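Local atomic coordinates of thermotoga maritima TmcAL (Thermotoga maritima, PDB entry 5Y0S), a protein that belongs to the HIGH nucleotidyl transferase family of the HUP clan, built on a Rossmann-like, largely parallel sheet packed between helices. Residues 18-23 with 192-197; 26-31 with 187-192; 86-91 with 332-337; 166-171 with 196-201. All blocks are in the same frame, centred on the assembly; numbering follows the deposited sequence.

Interaction 3 is the one buried contact of the four; interactions 1, 2 and 4 lie at the surface. Interactions 1 and 2 both use helix 15-28, set against strand 187-192 and the loop that follows it, and they share K192. Interaction 4 takes up the same loop further on, sharing A196 and E197 with interaction 1, and brings it to the start of helix 167-182. The chemistry changes with place: an imidazole-to-backbone bond in interaction 1, methyl-on-ring packing in interaction 2, close aliphatic packing around a proline in interaction 3, and charged and polar side chains in interaction 4. F188 and V87 touch between interactions 2 and 3.

Interaction 1: 18-23 with 192-197; sequences LYHLTS and KRVGAE
H20 and Y19, neighbours on helix 15-28, grip the chain just after strand 187-192 by two different means. The imidazole of H20 turns its edge to the loop, and V194 N donates to H20 NE2 at 3.1 Å, nearly straight at 165° and close to the ring plane. K192 O lies near the same nitrogen, 3.4 Å from H20 NE2 on a long, bent approach (132°); the straight bond fits NE2 as acceptor better than this weak one fits it as donor. The CA of R193 comes within 3.6 Å of H20 NE2. The other ring nitrogen, H20 ND1, bonds to G16 O, one helical turn back in the HNGH version of the family's signature. Y19 CD2 rests 3.6 Å above the plane of the H20 ring, near its centre, and probably limits its swing.

The apolar part is close but small. Y19, its CG anti to the backbone N (chi1 -179°), sends CE2 obliquely against both methyls of V194, 3.5 Å from CG1 and 3.5 Å from CG2, and F207 touches both residues. The loose side faces solvent: the outer part of Y19 is exposed, and the side chain of K192 leads away from the helix. R193 turns its guanidinium back along the loop, where NH2 donates to A196 O at 2.9 Å. Histidine suits its place because one flat ring links a helix carbonyl to a loop amide: ND1 gives to G16 O and NE2 receives V194 N, so the ring's orientation is fixed from both nitrogens.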
loop_
_atom_site.group_PDB
_atom_site.type_symbol
_atom_site.label_atom_id
_atom_site.label_comp_id
_atom_site.label_asym_id
_atom_site.label_seq_id
_atom_site.Cartn_x
_atom_site.Cartn_y
_atom_site.Cartn_z
ATOM N N LEU A 18 11.738 -23.006 26.472
ATOM C CA LEU A 18 12.453 -22.915 27.739
ATOM C C LEU A 18 13.319 -24.177 27.943
ATOM O O LEU A 18 14.508 -24.093 28.253
ATOM C CB LEU A 18 11.474 -22.743 28.898
ATOM C CG LEU A 18 12.142 -22.801 30.278
ATOM C CD1 LEU A 18 13.218 -21.721 30.384
ATOM C CD2 LEU A 18 11.120 -22.658 31.393
ATOM N N TYR A 19 12.688 -25.330 27.740
ATOM C CA TYR A 19 13.326 -26.656 27.705
ATOM C C TYR A 19 14.634 -26.649 26.885
ATOM O O TYR A 19 15.701 -26.940 27.408
ATOM C CB TYR A 19 12.309 -27.655 27.131
ATOM C CG TYR A 19 12.707 -29.121 27.015
ATOM C CD1 TYR A 19 12.776 -29.947 28.133
ATOM C CD2 TYR A 19 12.941 -29.691 25.766
ATOM C CE1 TYR A 19 13.117 -31.300 28.013
ATOM C CE2 TYR A 19 13.274 -31.036 25.633
ATOM C CZ TYR A 19 13.365 -31.833 26.757
ATOM O OH TYR A 19 13.687 -33.162 26.608
ATOM N N HIS A 20 14.547 -26.320 25.601
ATOM C CA HIS A 20 15.714 -26.365 24.729
ATOM C C HIS A 20 16.744 -25.286 25.057
ATOM O O HIS A 20 17.947 -25.529 24.973
ATOM C CB HIS A 20 15.272 -26.286 23.250
ATOM C CG HIS A 20 14.495 -27.495 22.803
ATOM N ND1 HIS A 20 13.120 -27.496 22.664
ATOM C CD2 HIS A 20 14.899 -28.756 22.510
ATOM C CE1 HIS A 20 12.716 -28.696 22.285
ATOM N NE2 HIS A 20 13.776 -29.480 22.188
ATOM N N LEU A 21 16.290 -24.106 25.455
ATOM C CA LEU A 21 17.229 -23.051 25.824
ATOM C C LEU A 21 18.017 -23.452 27.057
ATOM O O LEU A 21 19.225 -23.242 27.122
ATOM C CB LEU A 21 16.507 -21.726 26.086
ATOM C CG LEU A 21 17.396 -20.544 26.502
ATOM C CD1 LEU A 21 18.458 -20.264 25.447
ATOM C CD2 LEU A 21 16.549 -19.278 26.731
ATOM N N THR A 22 17.328 -24.042 28.030
ATOM C CA THR A 22 17.985 -24.437 29.267
ATOM C C THR A 22 19.002 -25.539 29.014
ATOM O O THR A 22 20.096 -25.513 29.558
ATOM C CB THR A 22 16.963 -24.911 30.323
ATOM O OG1 THR A 22 16.046 -23.840 30.594
ATOM C CG2 THR A 22 17.660 -25.299 31.602
ATOM N N SER A 23 18.636 -26.507 28.183
ATOM C CA SER A 23 19.534 -27.623 27.880
ATOM C C SER A 23 20.750 -27.109 27.079
ATOM O O SER A 23 21.872 -27.539 27.300
ATOM C CB SER A 23 18.787 -28.721 27.108
ATOM O OG SER A 23 17.819 -29.366 27.930
ATOM N N LYS A 192 18.406 -32.602 20.349
ATOM C CA LYS A 192 17.253 -33.217 19.718
ATOM C C LYS A 192 16.005 -32.400 20.036
ATOM O O LYS A 192 15.691 -32.149 21.212
ATOM C CB LYS A 192 17.089 -34.673 20.192
ATOM C CG LYS A 192 15.863 -35.406 19.652
ATOM C CD LYS A 192 16.162 -36.071 18.318
ATOM C CE LYS A 192 15.012 -36.948 17.841
ATOM N NZ LYS A 192 13.911 -36.136 17.254
ATOM N N ARG A 193 15.310 -31.978 18.984
ATOM C CA ARG A 193 14.023 -31.318 19.141
ATOM C C ARG A 193 13.008 -32.279 19.727
ATOM O O ARG A 193 12.792 -33.357 19.181
ATOM C CB ARG A 193 13.503 -30.791 17.803
ATOM C CG ARG A 193 12.067 -30.300 17.872
ATOM C CD ARG A 193 11.472 -30.076 16.490
ATOM N NE ARG A 193 10.229 -29.310 16.560
ATOM C CZ ARG A 193 10.163 -27.981 16.509
ATOM N NH1 ARG A 193 11.275 -27.264 16.381
ATOM N NH2 ARG A 193 8.985 -27.371 16.584
ATOM N N VAL A 194 12.374 -31.895 20.826
ATOM C CA VAL A 194 11.259 -32.686 21.319
ATOM C C VAL A 194 10.017 -31.801 21.406
ATOM O O VAL A 194 10.109 -30.598 21.640
ATOM C CB VAL A 194 11.580 -33.361 22.680
ATOM C CG1 VAL A 194 13.078 -33.333 22.959
ATOM C CG2 VAL A 194 10.799 -32.735 23.811
ATOM N N GLY A 195 8.858 -32.407 21.183
ATOM C CA GLY A 195 7.623 -31.662 21.069
ATOM C C GLY A 195 7.189 -31.595 19.619
ATOM O O GLY A 195 7.901 -32.059 18.725
ATOM N N ALA A 196 6.025 -31.007 19.381
ATOM C CA ALA A 196 5.433 -31.005 18.051
ATOM C C ALA A 196 6.292 -30.262 17.034
ATOM O O ALA A 196 6.958 -29.275 17.358
ATOM C CB ALA A 196 4.040 -30.401 18.097
ATOM N N GLU A 197 6.266 -30.753 15.800
ATOM C CA GLU A 197 6.987 -30.124 14.703
ATOM C C GLU A 197 6.350 -28.788 14.342
ATOM O O GLU A 197 5.182 -28.547 14.644
ATOM C CB GLU A 197 7.022 -31.052 13.490
ATOM C CG GLU A 197 7.893 -32.282 13.702
ATOM C CD GLU A 197 7.619 -33.374 12.691
ATOM O OE1 GLU A 197 6.430 -33.606 12.379
ATOM O OE2 GLU A 197 8.592 -33.997 12.212
#

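Interaction 2: 26-31 with 187-192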
loop_
_atom_site.group_PDB
_atom_site.type_symbol
_atom_site.label_atom_id
_atom_site.label_comp_id
_atom_site.label_asym_id
_atom_site.label_seq_id
_atom_site.Cartn_x
_atom_site.Cartn_y
_atom_site.Cartn_z
ATOM N N GLU A 26 22.959 -25.750 29.668
ATOM C CA GLU A 26 23.520 -26.857 30.443
ATOM C C GLU A 26 24.579 -27.652 29.670
ATOM O O GLU A 26 25.557 -28.124 30.250
ATOM C CB GLU A 26 22.409 -27.804 30.887
ATOM C CG GLU A 26 21.482 -27.233 31.939
ATOM C CD GLU A 26 22.190 -26.956 33.260
ATOM O OE1 GLU A 26 23.232 -27.599 33.538
ATOM O OE2 GLU A 26 21.698 -26.093 34.016
ATOM N N LEU A 27 24.360 -27.825 28.366
ATOM C CA LEU A 27 25.298 -28.560 27.512
ATOM C C LEU A 27 26.648 -27.846 27.404
ATOM O O LEU A 27 27.708 -28.428 27.629
ATOM C CB LEU A 27 24.704 -28.759 26.108
ATOM C CG LEU A 27 25.635 -29.404 25.072
ATOM C CD1 LEU A 27 25.979 -30.821 25.447
ATOM C CD2 LEU A 27 25.004 -29.378 23.684
ATOM N N VAL A 28 26.590 -26.583 27.022
ATOM C CA VAL A 28 27.782 -25.785 26.749
ATOM C C VAL A 28 28.399 -25.103 27.996
ATOM O O VAL A 28 29.587 -24.797 28.021
ATOM C CB VAL A 28 27.440 -24.736 25.671
ATOM C CG1 VAL A 28 28.569 -23.745 25.478
ATOM C CG2 VAL A 28 27.124 -25.452 24.348
ATOM N N LYS A 29 27.606 -24.918 29.046
ATOM C CA LYS A 29 28.052 -24.165 30.229
ATOM C C LYS A 29 28.761 -22.848 29.880
ATOM O O LYS A 29 29.928 -22.660 30.204
ATOM C CB LYS A 29 28.979 -25.029 31.082
ATOM C CG LYS A 29 28.295 -26.266 31.664
ATOM C CD LYS A 29 29.290 -27.195 32.342
ATOM C CE LYS A 29 28.604 -28.470 32.792
ATOM N NZ LYS A 29 27.320 -28.147 33.487
ATOM N N PRO A 30 28.059 -21.941 29.199
ATOM C CA PRO A 30 28.657 -20.649 28.827
ATOM C C PRO A 30 28.696 -19.648 29.984
ATOM O O PRO A 30 27.946 -19.780 30.964
ATOM C CB PRO A 30 27.723 -20.147 27.722
ATOM C CG PRO A 30 26.358 -20.660 28.173
ATOM C CD PRO A 30 26.656 -22.051 28.757
ATOM N N ASP A 31 29.565 -18.648 29.874
ATOM C CA ASP A 31 29.538 -17.537 30.821
ATOM C C ASP A 31 28.388 -16.592 30.476
ATOM O O ASP A 31 27.831 -15.944 31.352
ATOM C CB ASP A 31 30.877 -16.793 30.829
ATOM C CG ASP A 31 32.061 -17.720 31.134
ATOM O OD1 ASP A 31 32.869 -18.011 30.222
ATOM O OD2 ASP A 31 32.165 -18.183 32.276
ATOM N N ARG A 187 31.844 -23.006 17.266
ATOM C CA ARG A 187 31.578 -24.437 17.374
ATOM C C ARG A 187 30.074 -24.637 17.403
ATOM O O ARG A 187 29.378 -24.030 18.231
ATOM C CB ARG A 187 32.216 -25.037 18.632
ATOM C CG ARG A 187 33.728 -24.922 18.666
ATOM C CD ARG A 187 34.280 -25.359 20.031
ATOM N NE ARG A 187 33.813 -24.511 21.130
ATOM C CZ ARG A 187 34.596 -23.692 21.817
ATOM N NH1 ARG A 187 35.880 -23.605 21.517
ATOM N NH2 ARG A 187 34.101 -22.971 22.816
ATOM N N PHE A 188 29.583 -25.486 16.507
ATOM C CA PHE A 188 28.147 -25.763 16.390
ATOM C C PHE A 188 27.756 -27.079 17.048
ATOM O O PHE A 188 28.484 -28.066 16.961
ATOM C CB PHE A 188 27.726 -25.763 14.913
ATOM C CG PHE A 188 27.641 -24.389 14.319
ATOM C CD1 PHE A 188 28.756 -23.797 13.743
ATOM C CD2 PHE A 188 26.446 -23.680 14.352
ATOM C CE1 PHE A 188 28.679 -22.519 13.212
ATOM C CE2 PHE A 188 26.354 -22.405 13.809
ATOM C CZ PHE A 188 27.471 -21.819 13.245
ATOM N N HIS A 189 26.610 -27.078 17.725
ATOM C CA HIS A 189 26.124 -28.263 18.434
ATOM C C HIS A 189 24.644 -28.462 18.121
ATOM O O HIS A 189 23.930 -27.487 17.895
ATOM C CB HIS A 189 26.282 -28.139 19.955
ATOM C CG HIS A 189 27.584 -27.552 20.409
ATOM N ND1 HIS A 189 28.517 -28.277 21.120
ATOM C CD2 HIS A 189 28.087 -26.298 20.298
ATOM C CE1 HIS A 189 29.549 -27.502 21.405
ATOM N NE2 HIS A 189 29.315 -26.299 20.911
ATOM N N THR A 190 24.183 -29.714 18.121
ATOM C CA THR A 190 22.765 -29.995 17.990
ATOM C C THR A 190 22.235 -30.507 19.322
ATOM O O THR A 190 22.974 -31.091 20.125
ATOM C CB THR A 190 22.424 -31.064 16.884
ATOM O OG1 THR A 190 22.843 -32.371 17.308
ATOM C CG2 THR A 190 23.070 -30.747 15.570
ATOM N N ILE A 191 20.952 -30.260 19.558
ATOM C CA ILE A 191 20.202 -30.992 20.556
ATOM C C ILE A 191 18.946 -31.496 19.860
ATOM O O ILE A 191 18.489 -30.901 18.876
ATOM C CB ILE A 191 19.850 -30.130 21.783
ATOM C CG1 ILE A 191 19.080 -28.876 21.347
ATOM C CG2 ILE A 191 21.117 -29.758 22.524
ATOM C CD1 ILE A 191 18.570 -28.008 22.516
ATOM N N LYS A 192 18.406 -32.602 20.349
ATOM C CA LYS A 192 17.253 -33.217 19.718
ATOM C C LYS A 192 16.005 -32.400 20.036
ATOM O O LYS A 192 15.691 -32.149 21.212
ATOM C CB LYS A 192 17.089 -34.673 20.192
ATOM C CG LYS A 192 15.863 -35.406 19.652
ATOM C CD LYS A 192 16.162 -36.071 18.318
ATOM C CE LYS A 192 15.012 -36.948 17.841
ATOM N NZ LYS A 192 13.911 -36.136 17.254
#
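V28 holds CG1 anti to its backbone N (chi1 172°), which leaves CG2 beside that nitrogen and aimed at H189, whose own chi1 of -42° raises the imidazole from the strand toward the helix. The two meet as a CH-pi contact: V28 CG2 stands 4.2 Å from the centroid of the H189 ring, only 10° off the ring normal, so the methyl sits almost squarely over one face. L27, one residue earlier on the helix, uses a single branch. Its CD2 comes down between two strand residues, 4.1 Å from H189 CB and 4.1 Å from I191 CG2, and the L27 and I191 side chains run side by side in opposite senses.

H189 and I191 can both face the helix because side chains alternate along a strand. T190, between them, points to the other side, where it touches helix 108-120 and bonds to N106. Strand 187-192 runs parallel to strand 98-103, and helix 15-28 belongs to the beta-alpha-beta unit of strands 3-8 and 32-38, so the contact lays the end of that helix over one face of a Rossmann-like sheet. The helix stops here: K29 leaves it with positive phi.

Branched aliphatic residues suit the helix side, since their methyls can reach a ring face or lie between neighbouring strand side chains. No hydrogen bond crosses the contact. H189 instead directs NE2 to the carboxylate of D98, which also holds R187; the imidazole thus satisfies its polar edge within the sheet while offering a face to V28, and the acid would probably polarise the ring.

Interaction 3: 86-91 with 332-337. With EDO (1,2-ethanediol), chain E.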
loop_
_atom_site.group_PDB
_atom_site.type_symbol
_atom_site.label_atom_id
_atom_site.label_comp_id
_atom_site.label_asym_id
_atom_site.label_seq_id
_atom_site.Cartn_x
_atom_site.Cartn_y
_atom_site.Cartn_z
ATOM N N ALA A 86 21.860 -14.721 10.294
ATOM C CA ALA A 86 21.910 -15.021 11.720
ATOM C C ALA A 86 23.336 -15.340 12.171
ATOM O O ALA A 86 23.792 -14.869 13.228
ATOM C CB ALA A 86 20.939 -16.196 12.053
ATOM N N VAL A 87 24.038 -16.132 11.368
ATOM C CA VAL A 87 25.404 -16.544 11.678
ATOM C C VAL A 87 26.339 -15.334 11.520
ATOM O O VAL A 87 27.279 -15.157 12.302
ATOM C CB VAL A 87 25.859 -17.737 10.780
ATOM C CG1 VAL A 87 27.348 -17.985 10.878
ATOM C CG2 VAL A 87 25.093 -19.008 11.135
ATOM N N CYS A 88 26.062 -14.476 10.541
ATOM C CA CYS A 88 26.862 -13.257 10.394
ATOM C C CYS A 88 26.718 -12.367 11.647
ATOM O O CYS A 88 27.702 -11.813 12.128
ATOM C CB CYS A 88 26.460 -12.466 9.155
ATOM S SG CYS A 88 27.077 -13.051 7.543
ATOM N N VAL A 89 25.505 -12.240 12.176
ATOM C CA VAL A 89 25.304 -11.371 13.329
ATOM C C VAL A 89 26.042 -11.958 14.532
ATOM O O VAL A 89 26.797 -11.259 15.212
ATOM C CB VAL A 89 23.808 -11.171 13.706
ATOM C CG1 VAL A 89 23.717 -10.436 15.036
ATOM C CG2 VAL A 89 23.049 -10.389 12.620
ATOM N N LEU A 90 25.835 -13.244 14.783
ATOM C CA LEU A 90 26.475 -13.894 15.927
ATOM C C LEU A 90 27.999 -13.805 15.827
ATOM O O LEU A 90 28.672 -13.442 16.791
ATOM C CB LEU A 90 26.024 -15.346 16.037
ATOM C CG LEU A 90 24.558 -15.469 16.471
ATOM C CD1 LEU A 90 24.129 -16.918 16.400
ATOM C CD2 LEU A 90 24.352 -14.900 17.884
ATOM N N ASP A 91 28.538 -14.095 14.648
ATOM C CA ASP A 91 29.972 -13.997 14.439
ATOM C C ASP A 91 30.493 -12.564 14.582
ATOM O O ASP A 91 31.610 -12.347 15.049
ATOM C CB ASP A 91 30.333 -14.539 13.059
ATOM C CG ASP A 91 31.820 -14.508 12.799
ATOM O OD1 ASP A 91 32.520 -15.390 13.346
ATOM O OD2 ASP A 91 32.275 -13.613 12.053
ATOM N N LYS A 332 27.167 -9.389 1.401
ATOM C CA LYS A 332 27.906 -8.638 2.409
ATOM C C LYS A 332 27.409 -8.902 3.828
ATOM O O LYS A 332 28.132 -8.664 4.787
ATOM C CB LYS A 332 27.846 -7.130 2.104
ATOM C CG LYS A 332 28.562 -6.727 0.799
ATOM C CD LYS A 332 28.720 -5.198 0.651
ATOM C CE LYS A 332 29.399 -4.827 -0.689
ATOM N NZ LYS A 332 29.542 -3.355 -0.840
ATOM N N GLY A 333 26.178 -9.379 3.978
ATOM C CA GLY A 333 25.645 -9.626 5.311
ATOM C C GLY A 333 25.012 -8.421 5.997
ATOM O O GLY A 333 24.885 -7.338 5.417
ATOM N N PRO A 334 24.600 -8.600 7.255
ATOM C CA PRO A 334 24.131 -7.462 8.052
ATOM C C PRO A 334 25.261 -6.445 8.211
ATOM O O PRO A 334 26.440 -6.833 8.279
ATOM C CB PRO A 334 23.747 -8.103 9.391
ATOM C CG PRO A 334 24.674 -9.297 9.475
ATOM C CD PRO A 334 24.750 -9.818 8.065
ATOM N N GLN A 335 24.915 -5.161 8.203
ATOM C CA GLN A 335 25.909 -4.109 8.385
ATOM C C GLN A 335 25.965 -3.538 9.808
ATOM O O GLN A 335 26.780 -2.660 10.087
ATOM C CB GLN A 335 25.649 -3.001 7.363
ATOM C CG GLN A 335 25.751 -3.520 5.913
ATOM C CD GLN A 335 27.123 -4.130 5.593
ATOM O OE1 GLN A 335 28.141 -3.444 5.667
ATOM N NE2 GLN A 335 27.151 -5.422 5.226
ATOM N N TYR A 336 25.106 -4.028 10.703
ATOM C CA TYR A 336 25.048 -3.502 12.083
ATOM C C TYR A 336 24.543 -4.575 13.027
ATOM O O TYR A 336 23.893 -5.537 12.606
ATOM C CB TYR A 336 24.119 -2.271 12.194
ATOM C CG TYR A 336 22.758 -2.542 11.582
ATOM C CD1 TYR A 336 21.738 -3.144 12.328
ATOM C CD2 TYR A 336 22.505 -2.240 10.247
ATOM C CE1 TYR A 336 20.508 -3.420 11.767
ATOM C CE2 TYR A 336 21.268 -2.519 9.667
ATOM C CZ TYR A 336 20.275 -3.122 10.432
ATOM O OH TYR A 336 19.047 -3.414 9.846
ATOM N N ILE A 337 24.836 -4.394 14.306
ATOM C CA ILE A 337 24.286 -5.242 15.335
ATOM C C ILE A 337 23.280 -4.409 16.113
ATOM O O ILE A 337 23.653 -3.398 16.719
ATOM C CB ILE A 337 25.384 -5.784 16.289
ATOM C CG1 ILE A 337 26.358 -6.682 15.518
ATOM C CG2 ILE A 337 24.736 -6.528 17.435
ATOM C CD1 ILE A 337 27.653 -7.021 16.266
HETATM C C1 EDO E . 30.861 -6.209 6.852
HETATM O O1 EDO E . 30.446 -4.844 6.846
HETATM C C2 EDO E . 30.472 -6.885 5.548
HETATM O O2 EDO E . 30.200 -5.913 4.531
#
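C88 and V89, side by side on helix 79-92, meet the ring of P334 with different groups. C88 points toward the loop and sets CB against P334 CD at 3.3 Å, tighter than ordinary van der Waals contact, with C88 SG 4.0 Å from the same P334 CD. V89 crosses the ring obliquely and reaches it with one branch: CG1 is anti to the backbone N (chi1 171°), which places CG2 on the loop side, 3.7 Å from P334 CG. C88 CB thus lies against CD and CG of the proline, V89 CG2 against CG and CB, and CG is touched by both. Compact side chains suit this helix face, and a ring without an N-H to satisfy suits a buried loop.

G333 follows helix 323-332 and leaves helical geometry with a positive phi of 85°. Glycine suits this backbone, and its bare CA sits close to the helix, G333 CA lying 4.3 Å from C88 SG. Q335, bent at chi2, curls back: Q335 NE2 donates to G333 O at 3.0 Å, from well above the carbonyl plane. The end of the amide, OE1 and NE2 together, bonds to 1,2-ethanediol, probably from the crystallisation liquor, with Q335 OE1 2.9 Å from its O1; OE1 also accepts from D380 N.

Helix 381-399 backs the loop through Q387, which bonds to G333 O and Q335 N, while V89 and I337 both rest on L68 of strand 66-70. The loop thus passes from helix 323-332 over helix 79-92 into strand 337-343, which pairs antiparallel with strand 66-70.

Interaction 4: 166-171 with 196-201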
loop_
_atom_site.group_PDB
_atom_site.type_symbol
_atom_site.label_atom_id
_atom_site.label_comp_id
_atom_site.label_asym_id
_atom_site.label_seq_id
_atom_site.Cartn_x
_atom_site.Cartn_y
_atom_site.Cartn_z
ATOM N N LYS A 166 13.710 -32.527 6.800
ATOM C CA LYS A 166 13.253 -31.978 8.065
ATOM C C LYS A 166 13.757 -30.539 8.248
ATOM O O LYS A 166 14.959 -30.277 8.134
ATOM C CB LYS A 166 13.727 -32.872 9.217
ATOM C CG LYS A 166 13.200 -34.321 9.164
ATOM C CD LYS A 166 11.765 -34.418 9.679
ATOM C CE LYS A 166 11.227 -35.840 9.599
ATOM N NZ LYS A 166 9.786 -35.911 9.999
ATOM N N SER A 167 12.828 -29.630 8.553
ATOM C CA SER A 167 13.105 -28.193 8.657
ATOM C C SER A 167 14.317 -27.812 9.518
ATOM O O SER A 167 15.184 -27.047 9.076
ATOM C CB SER A 167 11.872 -27.476 9.204
ATOM O OG SER A 167 10.757 -27.680 8.359
ATOM N N ASN A 168 14.379 -28.329 10.746
ATOM C CA ASN A 168 15.479 -27.960 11.641
ATOM C C ASN A 168 16.852 -28.294 11.053
ATOM O O ASN A 168 17.774 -27.477 11.122
ATOM C CB ASN A 168 15.330 -28.630 13.005
ATOM C CG ASN A 168 14.156 -28.097 13.789
ATOM O OD1 ASN A 168 13.440 -28.854 14.440
ATOM N ND2 ASN A 168 13.949 -26.786 13.729
ATOM N N ASP A 169 16.982 -29.475 10.455
ATOM C CA ASP A 169 18.275 -29.897 9.932
ATOM C C ASP A 169 18.630 -29.164 8.628
ATOM O O ASP A 169 19.792 -28.844 8.412
ATOM C CB ASP A 169 18.300 -31.421 9.765
ATOM C CG ASP A 169 18.491 -32.142 11.110
ATOM O OD1 ASP A 169 19.006 -31.499 12.054
ATOM O OD2 ASP A 169 18.139 -33.331 11.239
ATOM N N ILE A 170 17.639 -28.877 7.783
ATOM C CA ILE A 170 17.849 -27.959 6.663
ATOM C C ILE A 170 18.475 -26.667 7.175
ATOM O O ILE A 170 19.515 -26.236 6.703
ATOM C CB ILE A 170 16.539 -27.599 5.942
ATOM C CG1 ILE A 170 15.829 -28.863 5.476
ATOM C CG2 ILE A 170 16.826 -26.650 4.776
ATOM C CD1 ILE A 170 14.390 -28.661 5.026
ATOM N N LEU A 171 17.833 -26.063 8.166
ATOM C CA LEU A 171 18.394 -24.881 8.807
ATOM C C LEU A 171 19.783 -25.152 9.366
ATOM O O LEU A 171 20.708 -24.350 9.194
ATOM C CB LEU A 171 17.460 -24.397 9.910
ATOM C CG LEU A 171 16.749 -23.099 9.592
ATOM C CD1 LEU A 171 15.906 -22.674 10.779
ATOM C CD2 LEU A 171 17.781 -22.032 9.218
ATOM N N ALA A 196 6.025 -31.007 19.381
ATOM C CA ALA A 196 5.433 -31.005 18.051
ATOM C C ALA A 196 6.292 -30.262 17.034
ATOM O O ALA A 196 6.958 -29.275 17.358
ATOM C CB ALA A 196 4.040 -30.401 18.097
ATOM N N GLU A 197 6.266 -30.753 15.800
ATOM C CA GLU A 197 6.987 -30.124 14.703
ATOM C C GLU A 197 6.350 -28.788 14.342
ATOM O O GLU A 197 5.182 -28.547 14.644
ATOM C CB GLU A 197 7.022 -31.052 13.490
ATOM C CG GLU A 197 7.893 -32.282 13.702
ATOM C CD GLU A 197 7.619 -33.374 12.691
ATOM O OE1 GLU A 197 6.430 -33.606 12.379
ATOM O OE2 GLU A 197 8.592 -33.997 12.212
ATOM N N GLU A 198 7.131 -27.930 13.696
ATOM C CA GLU A 198 6.717 -26.563 13.408
ATOM C C GLU A 198 5.437 -26.514 12.580
ATOM O O GLU A 198 4.673 -25.556 12.673
ATOM C CB GLU A 198 7.839 -25.819 12.681
ATOM C CG GLU A 198 9.197 -25.927 13.364
ATOM C CD GLU A 198 10.347 -25.464 12.478
ATOM O OE1 GLU A 198 10.084 -24.957 11.363
ATOM O OE2 GLU A 198 11.516 -25.614 12.899
ATOM N N LYS A 199 5.208 -27.563 11.789
ATOM C CA LYS A 199 4.078 -27.619 10.865
ATOM C C LYS A 199 2.797 -28.165 11.497
ATOM O O LYS A 199 1.748 -28.183 10.849
ATOM C CB LYS A 199 4.430 -28.480 9.647
ATOM C CG LYS A 199 5.608 -27.981 8.823
ATOM C CD LYS A 199 5.921 -28.951 7.686
ATOM C CE LYS A 199 7.157 -28.531 6.906
ATOM N NZ LYS A 199 7.497 -29.521 5.852
ATOM N N ASP A 200 2.871 -28.613 12.748
ATOM C CA ASP A 200 1.714 -29.243 13.383
ATOM C C ASP A 200 0.787 -28.192 13.984
ATOM O O ASP A 200 1.169 -27.480 14.912
ATOM C CB ASP A 200 2.171 -30.234 14.453
ATOM C CG ASP A 200 1.028 -31.053 15.020
ATOM O OD1 ASP A 200 -0.072 -31.041 14.426
ATOM O OD2 ASP A 200 1.235 -31.720 16.056
ATOM N N THR A 201 -0.437 -28.111 13.463
ATOM C CA THR A 201 -1.322 -26.980 13.749
ATOM C C THR A 201 -2.311 -27.228 14.887
ATOM O O THR A 201 -3.143 -26.365 15.188
ATOM C CB THR A 201 -2.130 -26.562 12.496
ATOM O OG1 THR A 201 -3.068 -27.591 12.148
ATOM C CG2 THR A 201 -1.200 -26.297 11.323
#
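E198 reaches across to S167 and N168 at the start of helix 167-182. Its CB points toward the helix, chi1 is -50° and the chain is extended beyond CG; CB and CG touch neither S167 nor N168 closely and carry the carboxylate toward them. CD comes 4.1 Å from S167 CB. OE1 is 3.8 Å from S167 CB, while OE2 is 2.8 Å from N168 ND2, the amide and carboxylate planes being turned 64° apart. R193 stands near as well, in a weak, long ion pair with E198 OE2 and a weak bond to N168 OD1.

The loop here makes a type I beta turn from E197 to D200, closed by D200 N on E197 O, within the stretch linking strand 187-192 to helix 210-218 in this Rossmann-like fold. K166 holds the N-cap position of the facing helix. Acidic residues suit such a neighbour, since the first turn of a helix would attract negative charge.

Further out K166, bent at chi2, brings NZ 3.2 Å from E197 OE2 in a salt bridge that uses the syn lone pair. Both residues are exposed and E197 is poorly ordered; K199, extended beyond CG, lays CE 4.0 Å from S167 OG.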